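PDB 2ZUL: probable ribosomal RNA small subunit methyltransferase from Thermus thermophilus, which binds S-adenosylmethionine and probably uses it to methylate a base of 16S ribosomal RNA in the small subunit. Local coordinates for residues 26-31 with 52-57. Residues are numbered along the deposited sequence; the frame is centred on the assembly and turned at random.
Sequences GARGYR and LNPGVG
R28 turns the NE side of its guanidinium to N53: NE and NH2 both donate to the one oxygen, OD1. The contact joins the loop after strand 48-51 of the N-terminal Rossmann-like methyltransferase fold to the loop between strand 19-23 and helix 33-41. Strand 48-51 is the counterpart by sheet order of strand 236-240, in the half that carries most of the annotated SAM-binding residues. The guanidinium and amide planes are only 20° apart. NH2 to N53 OD1 is 2.7 Å, nearly in line with the C=O bond; NE to OD1 is 2.8 Å, in the carbonyl plane. With chi2 and chi3 both near 180°, the R28 chain is stretched out and carries its guanidinium past G55 to N53. N53 ND2 bonds to the backbone O of A108, which fixes the amide flip and leaves OD1 for R28. G55 N sits 3.6 Å above the guanidinium plane, off toward its rim. E73 ties the two segments together, with a salt bridge to R28 NH1 and a hydrogen bond from G55 N. A methionine in place of R28 would probably leave N53 OD1 without its two donors and break the salt bridge to E73.

The backbones meet closely at G29 and G55, whose CA atoms are 4.5 Å apart; a side chain on either would clash with the other segment. The type II' turn from P54 to G57 presents V56 to residues 27-30. V56 CG1 packs on A27 CB, while CG2 meets the edge of the Y30 ring at CD1, 3.7 Å away. V56 N makes a weak bond to R28 O. A water donates to both G29 O and P54 O, 3.1 Å from each.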
ATOM      1  N   GLY A  26      -6.978  -5.420  -6.511  1.00 16.13           N
ATOM      2  CA  GLY A  26      -6.075  -4.850  -5.530  1.00 17.07           C
ATOM      3  C   GLY A  26      -4.639  -4.654  -5.979  1.00 16.26           C
ATOM      4  O   GLY A  26      -3.837  -4.084  -5.242  1.00 16.57           O
ATOM      5  N   ALA A  27      -4.302  -5.124  -7.178  1.00 12.85           N
ATOM      6  CA  ALA A  27      -2.945  -4.972  -7.698  1.00  9.50           C
ATOM      7  C   ALA A  27      -2.921  -3.909  -8.794  1.00 20.03           C
ATOM      8  O   ALA A  27      -3.615  -4.030  -9.807  1.00 16.88           O
ATOM      9  CB  ALA A  27      -2.437  -6.298  -8.243  1.00 10.17           C
ATOM     10  N   ARG A  28      -2.113  -2.873  -8.588  1.00 13.27           N
ATOM     11  CA  ARG A  28      -2.005  -1.772  -9.540  1.00 12.33           C
ATOM     12  C   ARG A  28      -1.190  -2.151 -10.774  1.00 20.94           C
ATOM     13  O   ARG A  28      -0.444  -3.130 -10.756  1.00 17.86           O
ATOM     14  CB  ARG A  28      -1.348  -0.569  -8.855  1.00 11.21           C
ATOM     15  CG  ARG A  28       0.141  -0.756  -8.578  1.00 17.72           C
ATOM     16  CD  ARG A  28       0.715   0.359  -7.700  1.00 14.65           C
ATOM     17  NE  ARG A  28       2.178   0.315  -7.645  1.00 13.02           N
ATOM     18  CZ  ARG A  28       2.885  -0.714  -7.189  1.00 20.23           C
ATOM     19  NH1 ARG A  28       2.267  -1.803  -6.739  1.00 16.87           N
ATOM     20  NH2 ARG A  28       4.215  -0.662  -7.188  1.00 13.85           N
ATOM     21  N   GLY A  29      -1.338  -1.382 -11.850  1.00 14.34           N
ATOM     22  CA  GLY A  29      -0.548  -1.660 -13.039  1.00 20.91           C
ATOM     23  C   GLY A  29      -1.238  -2.060 -14.327  1.00 23.62           C
ATOM     24  O   GLY A  29      -0.638  -1.955 -15.397  1.00 22.50           O
ATOM     25  N   TYR A  30      -2.479  -2.528 -14.245  1.00 23.38           N
ATOM     26  CA  TYR A  30      -3.188  -2.931 -15.453  1.00 27.74           C
ATOM     27  C   TYR A  30      -4.290  -1.944 -15.814  1.00 26.00           C
ATOM     28  O   TYR A  30      -4.993  -1.420 -14.945  1.00 22.91           O
ATOM     29  CB  TYR A  30      -3.778  -4.332 -15.296  1.00 35.56           C
ATOM     30  CG  TYR A  30      -3.577  -5.196 -16.522  1.00 34.23           C
ATOM     31  CD1 TYR A  30      -2.312  -5.677 -16.858  1.00 39.73           C
ATOM     32  CD2 TYR A  30      -4.646  -5.521 -17.356  1.00 38.69           C
ATOM     33  CE1 TYR A  30      -2.113  -6.465 -17.990  1.00 45.80           C
ATOM     34  CE2 TYR A  30      -4.459  -6.306 -18.494  1.00 36.84           C
ATOM     35  CZ  TYR A  30      -3.191  -6.776 -18.802  1.00 43.11           C
ATOM     36  OH  TYR A  30      -3.004  -7.570 -19.910  1.00 41.81           O
ATOM     37  N   ARG A  31      -4.439  -1.708 -17.110  1.00 22.20           N
ATOM     38  CA  ARG A  31      -5.428  -0.770 -17.620  1.00 22.50           C
ATOM     39  C   ARG A  31      -5.115   0.603 -17.039  1.00 24.97           C
ATOM     40  O   ARG A  31      -6.013   1.417 -16.830  1.00 25.80           O
ATOM     41  CB  ARG A  31      -6.846  -1.190 -17.219  1.00 33.02           C
ATOM     42  CG  ARG A  31      -7.184  -2.653 -17.481  1.00 41.76           C
ATOM     43  CD  ARG A  31      -6.947  -3.069 -18.925  1.00 48.54           C
ATOM     44  NE  ARG A  31      -7.452  -4.419 -19.170  1.00 57.23           N
ATOM     45  CZ  ARG A  31      -7.181  -5.143 -20.252  1.00 59.86           C
ATOM     46  NH1 ARG A  31      -6.402  -4.655 -21.207  1.00 56.24           N
ATOM     47  NH2 ARG A  31      -7.697  -6.359 -20.381  1.00 58.35           N
ATOM     48  N   LEU A  52      11.175   0.846 -10.604  1.00 11.26           N
ATOM     49  CA  LEU A  52      10.877   1.319  -9.251  1.00  7.35           C
ATOM     50  C   LEU A  52       9.403   1.476  -8.859  1.00 13.70           C
ATOM     51  O   LEU A  52       9.098   2.018  -7.798  1.00 18.13           O
ATOM     52  CB  LEU A  52      11.625   2.638  -8.995  1.00  7.85           C
ATOM     53  CG  LEU A  52      13.156   2.538  -8.993  1.00 10.25           C
ATOM     54  CD1 LEU A  52      13.762   3.919  -8.775  1.00 20.01           C
ATOM     55  CD2 LEU A  52      13.610   1.586  -7.903  1.00 12.83           C
ATOM     56  N   ASN A  53       8.495   1.014  -9.714  1.00 13.89           N
ATOM     57  CA  ASN A  53       7.055   1.053  -9.434  1.00 13.96           C
ATOM     58  C   ASN A  53       6.437   0.080 -10.431  1.00 14.92           C
ATOM     59  O   ASN A  53       5.659   0.460 -11.307  1.00 15.77           O
ATOM     60  CB  ASN A  53       6.481   2.459  -9.628  1.00 12.01           C
ATOM     61  CG  ASN A  53       5.041   2.558  -9.158  1.00 14.56           C
ATOM     62  OD1 ASN A  53       4.541   1.664  -8.472  1.00 13.04           O
ATOM     63  ND2 ASN A  53       4.367   3.645  -9.519  1.00 14.83           N
ATOM     64  N   PRO A  54       6.781  -1.205 -10.288  1.00 13.01           N
ATOM     65  CA  PRO A  54       6.342  -2.326 -11.123  1.00 13.02           C
ATOM     66  C   PRO A  54       4.853  -2.578 -11.293  1.00 12.24           C
ATOM     67  O   PRO A  54       4.358  -2.650 -12.416  1.00 13.17           O
ATOM     68  CB  PRO A  54       7.032  -3.532 -10.481  1.00 11.29           C
ATOM     69  CG  PRO A  54       8.174  -2.939  -9.711  1.00 15.90           C
ATOM     70  CD  PRO A  54       7.558  -1.701  -9.139  1.00  8.82           C
ATOM     71  N   GLY A  55       4.137  -2.721 -10.184  1.00 16.48           N
ATOM     72  CA  GLY A  55       2.728  -3.041 -10.297  1.00 16.11           C
ATOM     73  C   GLY A  55       2.725  -4.459 -10.850  1.00 14.34           C
ATOM     74  O   GLY A  55       3.555  -5.272 -10.446  1.00 12.63           O
ATOM     75  N   VAL A  56       1.826  -4.768 -11.779  1.00 15.48           N
ATOM     76  CA  VAL A  56       1.791  -6.112 -12.354  1.00 13.55           C
ATOM     77  C   VAL A  56       2.915  -6.313 -13.377  1.00 16.39           C
ATOM     78  O   VAL A  56       3.053  -7.390 -13.968  1.00 12.76           O
ATOM     79  CB  VAL A  56       0.423  -6.410 -13.008  1.00 12.35           C
ATOM     80  CG1 VAL A  56      -0.659  -6.447 -11.935  1.00 15.03           C
ATOM     81  CG2 VAL A  56       0.098  -5.359 -14.055  1.00 16.05           C
ATOM     82  N   GLY A  57       3.711  -5.264 -13.581  1.00 13.79           N
ATOM     83  CA  GLY A  57       4.847  -5.336 -14.488  1.00 12.75           C
ATOM     84  C   GLY A  57       4.654  -5.054 -15.969  1.00 14.37           C
ATOM     85  O   GLY A  57       5.486  -5.456 -16.776  1.00 13.98           O
TER
HETATM   86  O   HOH W   1       2.322  -2.367 -14.727  1.00 17.23           O